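Local coordinates for AP endonuclease, family protein 2 (Mycobacterium smegmatis, PDB 5TNV) that binds magnesium in a xylose isomerase-like TIM barrel and may have endonuclease activity, at residues Thr26-Ala31 and Phe66-Pro71; Met105-Ile110 and Gln144-Glu149; Ser109-Glu114 and Asp170-Arg175; Ile284-Leu289 and Leu321-Ala326. One frame throughout, in Å; residues are numbered along the deposited sequence. Where two conformers were deposited one is given.

Interaction 1: Thr26-Ala31 and Phe66-Pro71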
loop_
_atom_site.group_PDB
_atom_site.type_symbol
_atom_site.label_atom_id
_atom_site.label_comp_id
_atom_site.label_asym_id
_atom_site.label_seq_id
_atom_site.Cartn_x
_atom_site.Cartn_y
_atom_site.Cartn_z
ATOM N N THR A 26 -2.413 -21.105 -17.328
ATOM C CA THR A 26 -3.578 -21.941 -17.057
ATOM C C THR A 26 -3.679 -22.279 -15.584
ATOM O O THR A 26 -4.622 -22.978 -15.200
ATOM C CB THR A 26 -3.567 -23.232 -17.885
ATOM O OG1 THR A 26 -2.323 -23.921 -17.614
ATOM C CG2 THR A 26 -3.725 -22.872 -19.352
ATOM N N TRP A 27 -2.722 -21.892 -14.735
ATOM C CA TRP A 27 -2.796 -22.244 -13.327
ATOM C C TRP A 27 -4.010 -21.555 -12.720
ATOM O O TRP A 27 -4.092 -20.325 -12.775
ATOM C CB TRP A 27 -1.507 -21.802 -12.616
ATOM C CG TRP A 27 -1.264 -22.513 -11.322
ATOM C CD1 TRP A 27 -2.128 -22.687 -10.284
ATOM C CD2 TRP A 27 -0.048 -23.187 -10.937
ATOM N NE1 TRP A 27 -1.550 -23.422 -9.293
ATOM C CE2 TRP A 27 -0.251 -23.739 -9.665
ATOM C CE3 TRP A 27 1.199 -23.384 -11.569
ATOM C CZ2 TRP A 27 0.736 -24.445 -9.011
ATOM C CZ3 TRP A 27 2.177 -24.088 -10.916
ATOM C CH2 TRP A 27 1.922 -24.614 -9.635
ATOM N N PRO A 28 -4.972 -22.257 -12.140
ATOM C CA PRO A 28 -6.158 -21.556 -11.637
ATOM C C PRO A 28 -5.839 -20.623 -10.468
ATOM O O PRO A 28 -5.230 -21.058 -9.508
ATOM C CB PRO A 28 -7.123 -22.695 -11.264
ATOM C CG PRO A 28 -6.698 -23.824 -12.133
ATOM C CD PRO A 28 -5.187 -23.715 -12.056
ATOM N N ILE A 29 -6.311 -19.386 -10.613
ATOM C CA ILE A 29 -6.129 -18.338 -9.589
ATOM C C ILE A 29 -7.515 -17.772 -9.346
ATOM O O ILE A 29 -7.969 -16.864 -10.078
ATOM C CB ILE A 29 -5.098 -17.288 -9.978
ATOM C CG1 ILE A 29 -3.710 -17.896 -10.313
ATOM C CG2 ILE A 29 -4.986 -16.263 -8.887
ATOM C CD1 ILE A 29 -2.861 -16.937 -11.160
ATOM N N ALA A 30 -8.224 -18.300 -8.371
ATOM C CA ALA A 30 -9.644 -17.999 -8.226
ATOM C C ALA A 30 -9.938 -16.783 -7.385
ATOM O O ALA A 30 -9.269 -16.535 -6.380
ATOM C CB ALA A 30 -10.344 -19.173 -7.562
ATOM N N ALA A 31 -10.957 -16.021 -7.773
ATOM C CA ALA A 31 -11.524 -14.991 -6.908
ATOM C C ALA A 31 -12.429 -15.620 -5.871
ATOM O O ALA A 31 -13.445 -16.267 -6.229
ATOM C CB ALA A 31 -12.311 -13.968 -7.694
ATOM N N PHE A 66 -10.318 -12.045 -13.851
ATOM C CA PHE A 66 -10.332 -13.449 -13.433
ATOM C C PHE A 66 -10.905 -14.360 -14.504
ATOM O O PHE A 66 -11.810 -13.993 -15.249
ATOM C CB PHE A 66 -11.202 -13.608 -12.184
ATOM C CG PHE A 66 -10.535 -13.098 -10.938
ATOM C CD1 PHE A 66 -9.696 -13.967 -10.228
ATOM C CD2 PHE A 66 -10.708 -11.820 -10.458
ATOM C CE1 PHE A 66 -9.025 -13.544 -9.084
ATOM C CE2 PHE A 66 -10.038 -11.383 -9.319
ATOM C CZ PHE A 66 -9.196 -12.239 -8.669
ATOM N N ASP A 67 -10.370 -15.582 -14.550
ATOM C CA ASP A 67 -10.934 -16.727 -15.248
ATOM C C ASP A 67 -11.672 -17.682 -14.314
ATOM O O ASP A 67 -12.548 -18.415 -14.770
ATOM C CB ASP A 67 -9.825 -17.510 -15.953
ATOM C CG ASP A 67 -9.166 -16.758 -17.069
ATOM O OD1 ASP A 67 -9.837 -16.188 -17.878
ATOM O OD2 ASP A 67 -7.932 -16.803 -17.162
ATOM N N HIS A 68 -11.291 -17.715 -13.039
ATOM C CA HIS A 68 -11.818 -18.655 -12.086
ATOM C C HIS A 68 -12.350 -17.943 -10.848
ATOM O O HIS A 68 -11.835 -16.868 -10.445
ATOM C CB HIS A 68 -10.768 -19.686 -11.656
ATOM C CG HIS A 68 -10.403 -20.619 -12.745
ATOM N ND1 HIS A 68 -9.362 -20.405 -13.605
ATOM C CD2 HIS A 68 -11.026 -21.786 -13.087
ATOM C CE1 HIS A 68 -9.316 -21.406 -14.465
ATOM N NE2 HIS A 68 -10.299 -22.259 -14.201
ATOM N N ILE A 69 -13.332 -18.579 -10.195
ATOM C CA ILE A 69 -13.866 -18.187 -8.913
ATOM C C ILE A 69 -13.886 -19.385 -7.983
ATOM O O ILE A 69 -13.832 -20.556 -8.408
ATOM C CB ILE A 69 -15.278 -17.565 -9.011
ATOM C CG1 ILE A 69 -16.314 -18.625 -9.366
ATOM C CG2 ILE A 69 -15.295 -16.382 -9.933
ATOM C CD1 ILE A 69 -17.745 -18.261 -9.082
ATOM N N ASP A 70 -14.011 -19.063 -6.710
ATOM C CA ASP A 70 -14.346 -19.998 -5.635
ATOM C C ASP A 70 -15.600 -19.409 -5.013
ATOM O O ASP A 70 -15.558 -18.349 -4.424
ATOM C CB ASP A 70 -13.221 -20.158 -4.652
ATOM C CG ASP A 70 -13.508 -21.120 -3.514
ATOM O OD1 ASP A 70 -14.661 -21.180 -3.030
ATOM O OD2 ASP A 70 -12.525 -21.827 -3.112
ATOM N N PRO A 71 -16.771 -20.078 -5.198
ATOM C CA PRO A 71 -18.024 -19.464 -4.724
ATOM C C PRO A 71 -18.125 -19.414 -3.198
ATOM O O PRO A 71 -19.015 -18.724 -2.697
ATOM C CB PRO A 71 -19.087 -20.403 -5.300
ATOM C CG PRO A 71 -18.405 -21.738 -5.321
ATOM C CD PRO A 71 -16.993 -21.407 -5.780
HETATM O O HOH W 1 -7.249 -18.692 -13.286
HETATM O O HOH W 2 -8.369 -16.357 -12.684
#

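Interaction 2: Met105-Ile110 and Gln144-Glu149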
loop_
_atom_site.group_PDB
_atom_site.type_symbol
_atom_site.label_atom_id
_atom_site.label_comp_id
_atom_site.label_asym_id
_atom_site.label_seq_id
_atom_site.Cartn_x
_atom_site.Cartn_y
_atom_site.Cartn_z
ATOM N N MET A 105 -15.672 -23.868 1.970
ATOM C CA MET A 105 -16.614 -23.657 3.047
ATOM C C MET A 105 -16.005 -22.712 4.056
ATOM O O MET A 105 -14.815 -22.806 4.302
ATOM C CB MET A 105 -16.974 -24.996 3.690
ATOM C CG MET A 105 -17.676 -25.950 2.761
ATOM S SD MET A 105 -17.961 -27.577 3.467
ATOM C CE MET A 105 -19.221 -27.376 4.747
ATOM N N THR A 106 -16.818 -21.860 4.654
ATOM C CA THR A 106 -16.207 -20.846 5.524
ATOM C C THR A 106 -16.395 -21.283 6.948
ATOM O O THR A 106 -15.880 -22.258 7.469
ATOM C CB THR A 106 -16.744 -19.475 5.094
ATOM O OG1 THR A 106 -18.182 -19.383 5.229
ATOM C CG2 THR A 106 -16.406 -19.224 3.618
ATOM N N ARG A 107 -16.947 -20.740 7.890
ATOM C CA ARG A 107 -17.504 -20.784 9.193
ATOM C C ARG A 107 -18.660 -21.803 9.257
ATOM O O ARG A 107 -19.747 -21.541 9.701
ATOM C CB ARG A 107 -17.878 -19.388 9.692
ATOM C CG ARG A 107 -16.633 -18.464 9.708
ATOM C CD ARG A 107 -16.924 -17.070 10.270
ATOM N NE ARG A 107 -15.759 -16.214 10.060
ATOM C CZ ARG A 107 -14.644 -16.275 10.769
ATOM N NH1 ARG A 107 -14.537 -17.084 11.811
ATOM N NH2 ARG A 107 -13.634 -15.489 10.438
ATOM N N SER A 108 -18.315 -23.000 8.806
ATOM C CA SER A 108 -19.195 -24.141 8.632
ATOM C C SER A 108 -18.488 -25.402 9.074
ATOM O O SER A 108 -18.303 -26.357 8.326
ATOM C CB SER A 108 -19.636 -24.272 7.175
ATOM O OG SER A 108 -20.255 -23.082 6.783
ATOM N N SER A 109 -18.020 -25.424 10.315
ATOM C CA SER A 109 -17.171 -26.513 10.785
ATOM C C SER A 109 -17.923 -27.849 10.852
ATOM O O SER A 109 -19.067 -27.895 11.346
ATOM C CB SER A 109 -16.626 -26.190 12.163
ATOM O OG SER A 109 -15.929 -27.338 12.652
ATOM N N ILE A 110 -17.255 -28.910 10.436
ATOM C CA ILE A 110 -17.836 -30.246 10.509
ATOM C C ILE A 110 -17.873 -30.763 11.944
ATOM O O ILE A 110 -18.451 -31.849 12.159
ATOM C CB ILE A 110 -17.157 -31.214 9.526
ATOM C CG1 ILE A 110 -15.723 -31.514 9.922
ATOM C CG2 ILE A 110 -17.312 -30.730 8.097
ATOM C CD1 ILE A 110 -14.855 -32.249 8.956
ATOM N N GLN A 144 -15.385 -20.961 13.182
ATOM C CA GLN A 144 -16.830 -20.949 13.437
ATOM C C GLN A 144 -17.339 -19.515 13.439
ATOM O O GLN A 144 -16.604 -18.587 13.112
ATOM C CB GLN A 144 -17.212 -21.704 14.713
ATOM C CG GLN A 144 -16.806 -23.160 14.696
ATOM C CD GLN A 144 -17.368 -23.984 15.799
ATOM O OE1 GLN A 144 -18.283 -23.550 16.530
ATOM N NE2 GLN A 144 -16.895 -25.206 15.951
ATOM N N ALA A 145 -18.618 -19.297 13.767
ATOM C CA ALA A 145 -19.195 -17.967 13.717
ATOM C C ALA A 145 -18.338 -16.985 14.552
ATOM O O ALA A 145 -17.812 -17.324 15.614
ATOM C CB ALA A 145 -20.571 -17.957 14.311
ATOM N N LEU A 146 -18.258 -15.760 14.040
ATOM C CA LEU A 146 -17.723 -14.682 14.856
ATOM C C LEU A 146 -18.588 -14.494 16.082
ATOM O O LEU A 146 -19.804 -14.553 16.036
ATOM C CB LEU A 146 -17.726 -13.396 14.032
ATOM C CG LEU A 146 -16.801 -13.416 12.819
ATOM C CD1 LEU A 146 -16.849 -12.025 12.178
ATOM C CD2 LEU A 146 -15.398 -13.816 13.143
ATOM N N THR A 147 -17.961 -14.226 17.225
ATOM C CA THR A 147 -18.696 -13.927 18.424
ATOM C C THR A 147 -19.217 -12.496 18.414
ATOM O O THR A 147 -18.711 -11.656 17.636
ATOM C CB THR A 147 -17.822 -14.129 19.692
ATOM O OG1 THR A 147 -16.821 -13.099 19.614
ATOM C CG2 THR A 147 -17.217 -15.488 19.718
ATOM N N PRO A 148 -20.184 -12.157 19.246
ATOM C CA PRO A 148 -20.637 -10.754 19.296
ATOM C C PRO A 148 -19.503 -9.777 19.592
ATOM O O PRO A 148 -19.454 -8.702 19.034
ATOM C CB PRO A 148 -21.701 -10.778 20.389
ATOM C CG PRO A 148 -22.251 -12.180 20.288
ATOM C CD PRO A 148 -21.026 -13.063 20.091
ATOM N N GLU A 149 -18.588 -10.181 20.483
ATOM C CA GLU A 149 -17.478 -9.296 20.812
ATOM C C GLU A 149 -16.572 -9.127 19.624
ATOM O O GLU A 149 -16.107 -8.007 19.355
ATOM C CB GLU A 149 -16.664 -9.836 22.003
ATOM C CG GLU A 149 -15.537 -8.930 22.431
ATOM C CD GLU A 149 -14.684 -9.380 23.585
ATOM O OE1 GLU A 149 -14.686 -10.647 23.766
ATOM O OE2 GLU A 149 -14.011 -8.551 24.240
HETATM O O HOH W 3 -14.459 -26.150 14.598
#

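Interaction 3: Ser109-Glu114 and Asp170-Arg175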
loop_
_atom_site.group_PDB
_atom_site.type_symbol
_atom_site.label_atom_id
_atom_site.label_comp_id
_atom_site.label_asym_id
_atom_site.label_seq_id
_atom_site.Cartn_x
_atom_site.Cartn_y
_atom_site.Cartn_z
ATOM N N SER A 109 -18.020 -25.424 10.315
ATOM C CA SER A 109 -17.171 -26.513 10.785
ATOM C C SER A 109 -17.923 -27.849 10.852
ATOM O O SER A 109 -19.067 -27.895 11.346
ATOM C CB SER A 109 -16.626 -26.190 12.163
ATOM O OG SER A 109 -15.929 -27.338 12.652
ATOM N N ILE A 110 -17.255 -28.910 10.436
ATOM C CA ILE A 110 -17.836 -30.246 10.509
ATOM C C ILE A 110 -17.873 -30.763 11.944
ATOM O O ILE A 110 -18.451 -31.849 12.159
ATOM C CB ILE A 110 -17.157 -31.214 9.526
ATOM C CG1 ILE A 110 -15.723 -31.514 9.922
ATOM C CG2 ILE A 110 -17.312 -30.730 8.097
ATOM C CD1 ILE A 110 -14.855 -32.249 8.956
ATOM N N VAL A 111 -17.351 -30.017 12.928
ATOM C CA VAL A 111 -17.567 -30.342 14.334
ATOM C C VAL A 111 -18.251 -29.205 15.069
ATOM O O VAL A 111 -18.246 -29.194 16.299
ATOM C CB VAL A 111 -16.288 -30.831 15.053
ATOM C CG1 VAL A 111 -15.824 -32.163 14.494
ATOM C CG2 VAL A 111 -15.178 -29.782 15.030
ATOM N N ASP A 112 -18.906 -28.290 14.352
ATOM C CA ASP A 112 -19.803 -27.335 15.020
ATOM C C ASP A 112 -20.773 -28.099 15.905
ATOM O O ASP A 112 -21.339 -29.125 15.481
ATOM C CB ASP A 112 -20.533 -26.548 13.945
ATOM C CG ASP A 112 -21.318 -25.359 14.436
ATOM O OD1 ASP A 112 -22.450 -25.582 14.954
ATOM O OD2 ASP A 112 -20.796 -24.232 14.318
ATOM N N VAL A 113 -20.977 -27.617 17.133
ATOM C CA VAL A 113 -21.831 -28.409 18.049
ATOM C C VAL A 113 -23.267 -28.500 17.561
ATOM O O VAL A 113 -23.841 -29.591 17.669
ATOM C CB VAL A 113 -21.728 -27.823 19.471
ATOM C CG1 VAL A 113 -22.660 -28.570 20.425
ATOM C CG2 VAL A 113 -20.315 -27.927 20.034
ATOM N N GLU A 114 -23.837 -27.424 17.058
ATOM C CA GLU A 114 -25.182 -27.414 16.588
ATOM C C GLU A 114 -25.321 -27.910 15.151
ATOM O O GLU A 114 -26.264 -28.605 14.803
ATOM C CB GLU A 114 -25.750 -25.981 16.696
ATOM C CG GLU A 114 -25.847 -25.560 18.164
ATOM C CD GLU A 114 -26.763 -26.444 18.996
ATOM O OE1 GLU A 114 -27.877 -26.748 18.499
ATOM O OE2 GLU A 114 -26.331 -26.805 20.114
ATOM N N ASP A 170 -10.676 -36.017 17.790
ATOM C CA ASP A 170 -10.809 -37.325 17.171
ATOM C C ASP A 170 -12.008 -37.364 16.202
ATOM O O ASP A 170 -11.899 -37.929 15.104
ATOM C CB ASP A 170 -10.985 -38.481 18.179
ATOM C CG ASP A 170 -9.636 -38.920 18.706
ATOM O OD1 ASP A 170 -8.553 -38.715 18.093
ATOM O OD2 ASP A 170 -9.784 -39.476 19.829
ATOM N N LEU A 171 -13.110 -36.732 16.580
ATOM C CA LEU A 171 -14.276 -36.664 15.690
ATOM C C LEU A 171 -13.953 -35.893 14.410
ATOM O O LEU A 171 -14.343 -36.233 13.287
ATOM C CB LEU A 171 -15.460 -36.044 16.427
ATOM C CG LEU A 171 -16.766 -36.042 15.628
ATOM C CD1 LEU A 171 -17.186 -37.429 15.263
ATOM C CD2 LEU A 171 -17.828 -35.312 16.421
ATOM N N ALA A 172 -13.213 -34.792 14.570
ATOM C CA ALA A 172 -12.750 -34.007 13.440
ATOM C C ALA A 172 -11.922 -34.844 12.488
ATOM O O ALA A 172 -12.156 -34.801 11.282
ATOM C CB ALA A 172 -11.968 -32.781 13.885
ATOM N N ILE A 173 -10.987 -35.613 13.004
ATOM C CA ILE A 173 -10.134 -36.465 12.158
ATOM C C ILE A 173 -10.987 -37.484 11.418
ATOM O O ILE A 173 -10.824 -37.743 10.211
ATOM C CB ILE A 173 -8.993 -37.110 12.981
ATOM C CG1 ILE A 173 -7.973 -35.999 13.421
ATOM C CG2 ILE A 173 -8.366 -38.222 12.218
ATOM C CD1 ILE A 173 -6.969 -36.499 14.448
ATOM N N GLU A 174 -11.934 -38.109 12.138
ATOM C CA GLU A 174 -12.828 -39.121 11.546
ATOM C C GLU A 174 -13.603 -38.516 10.404
ATOM O O GLU A 174 -13.713 -39.130 9.333
ATOM C CB GLU A 174 -13.795 -39.666 12.616
ATOM C CG GLU A 174 -14.852 -40.678 12.245
ATOM C CD GLU A 174 -15.778 -40.969 13.433
ATOM O OE1 GLU A 174 -15.332 -41.087 14.596
ATOM O OE2 GLU A 174 -17.006 -41.080 13.239
ATOM N N ARG A 175 -14.161 -37.329 10.630
ATOM C CA ARG A 175 -14.993 -36.693 9.586
ATOM C C ARG A 175 -14.166 -36.193 8.407
ATOM O O ARG A 175 -14.583 -36.273 7.253
ATOM C CB ARG A 175 -15.872 -35.624 10.197
ATOM C CG ARG A 175 -16.964 -36.253 11.062
ATOM C CD ARG A 175 -17.863 -35.201 11.705
ATOM N NE ARG A 175 -18.937 -35.863 12.424
ATOM C CZ ARG A 175 -19.842 -35.277 13.193
ATOM N NH1 ARG A 175 -19.878 -33.968 13.351
ATOM N NH2 ARG A 175 -20.785 -35.968 13.853
HETATM O O HOH W 4 -21.333 -32.581 15.351
#

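Interaction 4: Ile284-Leu289 and Leu321-Ala326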
loop_
_atom_site.group_PDB
_atom_site.type_symbol
_atom_site.label_atom_id
_atom_site.label_comp_id
_atom_site.label_asym_id
_atom_site.label_seq_id
_atom_site.Cartn_x
_atom_site.Cartn_y
_atom_site.Cartn_z
ATOM N N ILE A 284 8.131 -17.026 -1.475
ATOM C CA ILE A 284 7.331 -18.145 -0.949
ATOM C C ILE A 284 6.630 -18.918 -2.076
ATOM O O ILE A 284 6.580 -20.158 -1.995
ATOM C CB ILE A 284 6.391 -17.645 0.170
ATOM C CG1 ILE A 284 7.190 -17.159 1.380
ATOM C CG2 ILE A 284 5.349 -18.687 0.514
ATOM C CD1 ILE A 284 8.097 -18.137 2.004
ATOM N N ILE A 285 6.107 -18.264 -3.092
ATOM C CA ILE A 285 5.546 -19.015 -4.220
ATOM C C ILE A 285 6.639 -19.820 -4.886
ATOM O O ILE A 285 6.438 -20.983 -5.235
ATOM C CB ILE A 285 4.811 -18.096 -5.204
ATOM C CG1 ILE A 285 3.537 -17.529 -4.580
ATOM C CG2 ILE A 285 4.505 -18.805 -6.515
ATOM C CD1 ILE A 285 2.967 -16.347 -5.337
ATOM N N ARG A 286 7.848 -19.239 -5.087
ATOM C CA ARG A 286 8.905 -20.024 -5.701
ATOM C C ARG A 286 9.288 -21.202 -4.836
ATOM O O ARG A 286 9.544 -22.306 -5.368
ATOM C CB ARG A 286 10.136 -19.150 -5.985
ATOM C CG ARG A 286 10.021 -18.380 -7.296
ATOM C CD ARG A 286 11.106 -17.327 -7.398
ATOM N NE ARG A 286 11.192 -16.890 -8.788
ATOM C CZ ARG A 286 11.935 -17.368 -9.759
ATOM N NH1 ARG A 286 11.834 -16.819 -10.971
ATOM N NH2 ARG A 286 12.780 -18.355 -9.607
ATOM N N LEU A 287 9.337 -21.047 -3.517
ATOM C CA LEU A 287 9.601 -22.125 -2.598
ATOM C C LEU A 287 8.550 -23.219 -2.754
ATOM O O LEU A 287 8.866 -24.411 -2.810
ATOM C CB LEU A 287 9.626 -21.621 -1.144
ATOM C CG LEU A 287 9.853 -22.702 -0.093
ATOM C CD1 LEU A 287 11.204 -23.367 -0.282
ATOM C CD2 LEU A 287 9.665 -22.073 1.296
ATOM N N ALA A 288 7.276 -22.817 -2.792
ATOM C CA ALA A 288 6.208 -23.789 -2.970
ATOM C C ALA A 288 6.452 -24.643 -4.203
ATOM O O ALA A 288 6.358 -25.853 -4.172
ATOM C CB ALA A 288 4.860 -23.052 -3.044
ATOM N N LEU A 289 6.764 -23.978 -5.325
ATOM C CA LEU A 289 7.012 -24.695 -6.550
ATOM C C LEU A 289 8.156 -25.672 -6.371
ATOM O O LEU A 289 8.082 -26.815 -6.841
ATOM C CB LEU A 289 7.275 -23.746 -7.706
ATOM C CG LEU A 289 6.208 -22.853 -8.125
ATOM C CD1 LEU A 289 6.645 -21.933 -9.233
ATOM C CD2 LEU A 289 5.082 -23.682 -8.628
ATOM N N LEU A 321 4.599 -16.651 -11.264
ATOM C CA LEU A 321 4.558 -17.986 -11.882
ATOM C C LEU A 321 5.194 -17.968 -13.249
ATOM O O LEU A 321 5.931 -18.890 -13.618
ATOM C CB LEU A 321 3.121 -18.511 -12.014
ATOM C CG LEU A 321 2.383 -18.847 -10.726
ATOM C CD1 LEU A 321 0.955 -19.251 -11.036
ATOM C CD2 LEU A 321 3.078 -19.953 -9.905
ATOM N N THR A 322 4.910 -16.926 -14.026
ATOM C CA THR A 322 5.448 -16.862 -15.402
ATOM C C THR A 322 6.972 -16.895 -15.338
ATOM O O THR A 322 7.630 -17.663 -16.056
ATOM C CB THR A 322 4.960 -15.629 -16.129
ATOM O OG1 THR A 322 3.531 -15.710 -16.293
ATOM C CG2 THR A 322 5.599 -15.440 -17.505
ATOM N N SER A 323 7.554 -16.069 -14.485
ATOM C CA SER A 323 9.001 -16.050 -14.328
ATOM C C SER A 323 9.553 -17.400 -13.821
ATOM O O SER A 323 10.544 -17.905 -14.318
ATOM C CB SER A 323 9.409 -14.915 -13.400
ATOM O OG SER A 323 10.802 -14.977 -13.147
ATOM N N ALA A 324 8.903 -17.987 -12.816
ATOM C CA ALA A 324 9.406 -19.191 -12.169
ATOM C C ALA A 324 9.303 -20.406 -13.070
ATOM O O ALA A 324 10.097 -21.343 -12.918
ATOM C CB ALA A 324 8.625 -19.478 -10.895
ATOM N N LEU A 325 8.350 -20.411 -14.008
ATOM C CA LEU A 325 8.099 -21.557 -14.858
ATOM C C LEU A 325 8.659 -21.423 -16.248
ATOM O O LEU A 325 8.609 -22.367 -17.015
ATOM C CB LEU A 325 6.551 -21.817 -14.932
ATOM C CG LEU A 325 5.880 -22.208 -13.605
ATOM C CD1 LEU A 325 4.363 -22.281 -13.828
ATOM C CD2 LEU A 325 6.442 -23.520 -13.068
ATOM N N ALA A 326 9.218 -20.256 -16.584
ATOM C CA ALA A 326 9.745 -20.001 -17.900
ATOM C C ALA A 326 10.907 -20.936 -18.201
ATOM O O ALA A 326 11.051 -21.261 -19.395
ATOM C CB ALA A 326 10.120 -18.548 -18.057
ATOM O OXT ALA A 326 11.665 -21.323 -17.321
#

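Interaction 1: Thr26-Ala31 and Phe66-Pro71
Ala31 and the strand around Ile69 are joined by two backbone hydrogen bonds of a parallel pair. Ala31 N donates a hydrogen bond to His68 O at 2.9 Å, and Asp70 N donates one to Ala31 O, also at 2.9 Å, so Ala31 bonds to the residues before and after Ile69, in the usual parallel pattern. Two rings receive methyl or methylene groups face-on. Ala31 CB stands over the centre of the Phe66 ring, 3.5 Å from the centroid and only 6° off the normal, a CH-pi contact, while Ile29 O comes to the same ring at its edge, in plane, 3.4 Å from CD1. Farther back, Pro28 CB sits over the His68 imidazole, 4.0 Å from its centroid. With CG anti to the carbonyl carbon (chi1 -69°), the His68 ring lies back along the neighbouring chain, where ND1 shares a water with Ile29 N, 2.7 Å from ND1. A second water bridges Ile29 O and Asp67 N. These waters link the chains ahead of the direct pairing.

Asp70 turns its carboxylate away from Ala31, and Ser102 and Ser104 bond OD2 while Thr72 N bonds OD1; its side chain lies about 5 Å from that of the magnesium ligand His252. The pairing joins the two strands of a beta-alpha-beta unit of the TIM barrel, whose connecting helix 51-63 packs through Val61 on Ala31, Phe66 and Ile69. Strands 297-299 and 99-104 extend the sheet beyond Ala30 and Ile69 respectively, and helix 306-325 covers Ile29 and Phe66.

Interaction 2: Met105-Ile110 and Gln144-Glu149
Two loops near the magnesium site of the TIM barrel meet here through Arg107 and Gln144, the first loop following strand 99-104 and the other leading into helix 148-152. The aliphatic part of Arg107 runs beside the carbonyl of Gln144, extended from CG to NE, with CD 3.2 Å from Gln144 O. Its end then turns at chi4 -76° and returns NH1 to that same oxygen. The hydrogen bond from Arg107 NH1 to Gln144 O is 2.9 Å long, with 162° at the hydrogen; the oxygen lies in the guanidinium plane and the donor approaches nearly along the C=O axis. Leu146 lays CD2 over the centre of one guanidinium face, 3.5 Å from Arg107 CZ, so that one residue holds the edge of the group and another lies on its face. At the other end of the contact, Ser109 CB packs against the extended Gln144 side chain, 3.9 Å from NE2, and a water accepts from both Ser109 OG and Gln144 NE2. Ser109 OG also accepts from Val111 N.

NH1 has a second partner in Tyr195 OH, and Phe156 makes a cation-pi contact with the guanidinium. The Arg107 side chain lies about 8 Å from the magnesium ion. A carbonyl at the edge and a methyl on the face, with Tyr195 as the second NH1 partner, hold the group in place without a carboxylate in this contact.

Interaction 3: Ser109-Glu114 and Asp170-Arg175
Ile110 O lies at the edge of the Arg175 guanidinium, in its plane, together with a water, and both are bound by NH1. Over the centre of one face of the group sits Leu171 CD2, 3.8 Å above the plane, a contact made within one turn of helix 169-185. The hydrogen bond from Arg175 NH1 to Ile110 O measures 2.8 Å with 159° at the hydrogen, and the water accepts from the same nitrogen at 2.8 Å; its link onward to Asp112 O is long and weak. Arg175 reaches the carbonyl with its chain extended from CG to NE, chi2 and chi3 both close to 180°, which also brings CD alongside Ile110 O.

Apolar contacts accompany this polar edge. The side chains of Ile110 and Arg175 run antiparallel alongside one another, and Ile110 CD1 touches Arg175 CB at 3.7 Å. Val111 sends CG1 onto the helix, where it meets the backbone N of Ala172 at 3.7 Å and lies against Ala172 CB and Leu171 CG. The loop that presents these two residues is tightly folded: Ser109 to Asp112 form a type I beta turn closed by Asp112 N to Ser109 O, and Ser109 OG accepts from Val111 N in an ST turn. This probably restrains the direction of the Ile110 carbonyl.

In the barrel the turn lies between strand 99-104 and helix 116-133 and fits against helix 169-185, where Val176 and Leu179 continue the packing on Ile110. Glu117 and Leu120 of helix 116-133 touch Arg175, and Tyr199 meets Ala172.

Interaction 4: Ile284-Leu289 and Leu321-Ala326
Leu289 and Leu321 lie nearly perpendicular, as do Ile285 and Leu321, and Leu321 CD2 is met by two branches from helix 281-290: Ile285 CG2 at 3.9 Å and Leu289 CD1 at 4.1 Å. The Leu289 methyl is shared more widely. Besides Leu321 it reaches Ala324 CB at 3.6 Å and Leu325 CD2 at 4.2 Å, and so touches three residues of the facing helix. Its place follows from CG standing anti to the carbonyl carbon and from an extended chi2, which carry CD1 straight out toward Ala324.

The two helical segments are parts of helices 281-290 and 306-325 on the outside of the TIM barrel; the segment axes approach to 10.4 Å, with their directions 44° apart. Helix 306-325 ends the chain, and at Ala324 it is met twice: Arg286 NH1 comes near CA, and Leu289 CD1 meets CB. Behind Ile285 lie Trp251 and Ile253 of strand 251-261, while Trp27 packs on Leu289.

Arg286, described here in one of its two conformers, lies along the flank of this apolar patch. Its chain is extended from CG to NE, with CG 4.0 Å from Ala324 CB, and then chi4 of -90° turns the guanidinium so that one face looks at Ala324 CA, which sits toward the rim of the group. NH1 points to Ser323 OG, in the guanidinium plane, 3.0 Å away, a weak and tentative hydrogen bond bent to 126° at the hydrogen. Ser323 OG has its stronger partner in Glu63 of the second subunit, and Gln60 of that subunit packs on both Arg286 and Ser323.

From the N terminus, interaction 1 comes first, closing the beta-alpha-beta excursion through helix 51-63 between two neighbouring barrel strands. Interactions 2 and 3 both start from the loop after strand 99-104, sharing Ser109 and Ile110; the loop closed by interaction 3 extends farther along the chain, to helix 169-185, and encloses the partner loop 144-149 of interaction 2. They adjoin through Gln144 and Asp112. Interaction 4 closes last, in series with the others, joining helix 281-290 to the C-terminal helix. It touches interaction 1 through Trp27, which packs on Leu289, Leu321 and Leu325, so the two ends of the chain meet. The centres of interactions 2 and 4 lie about 33 Å apart.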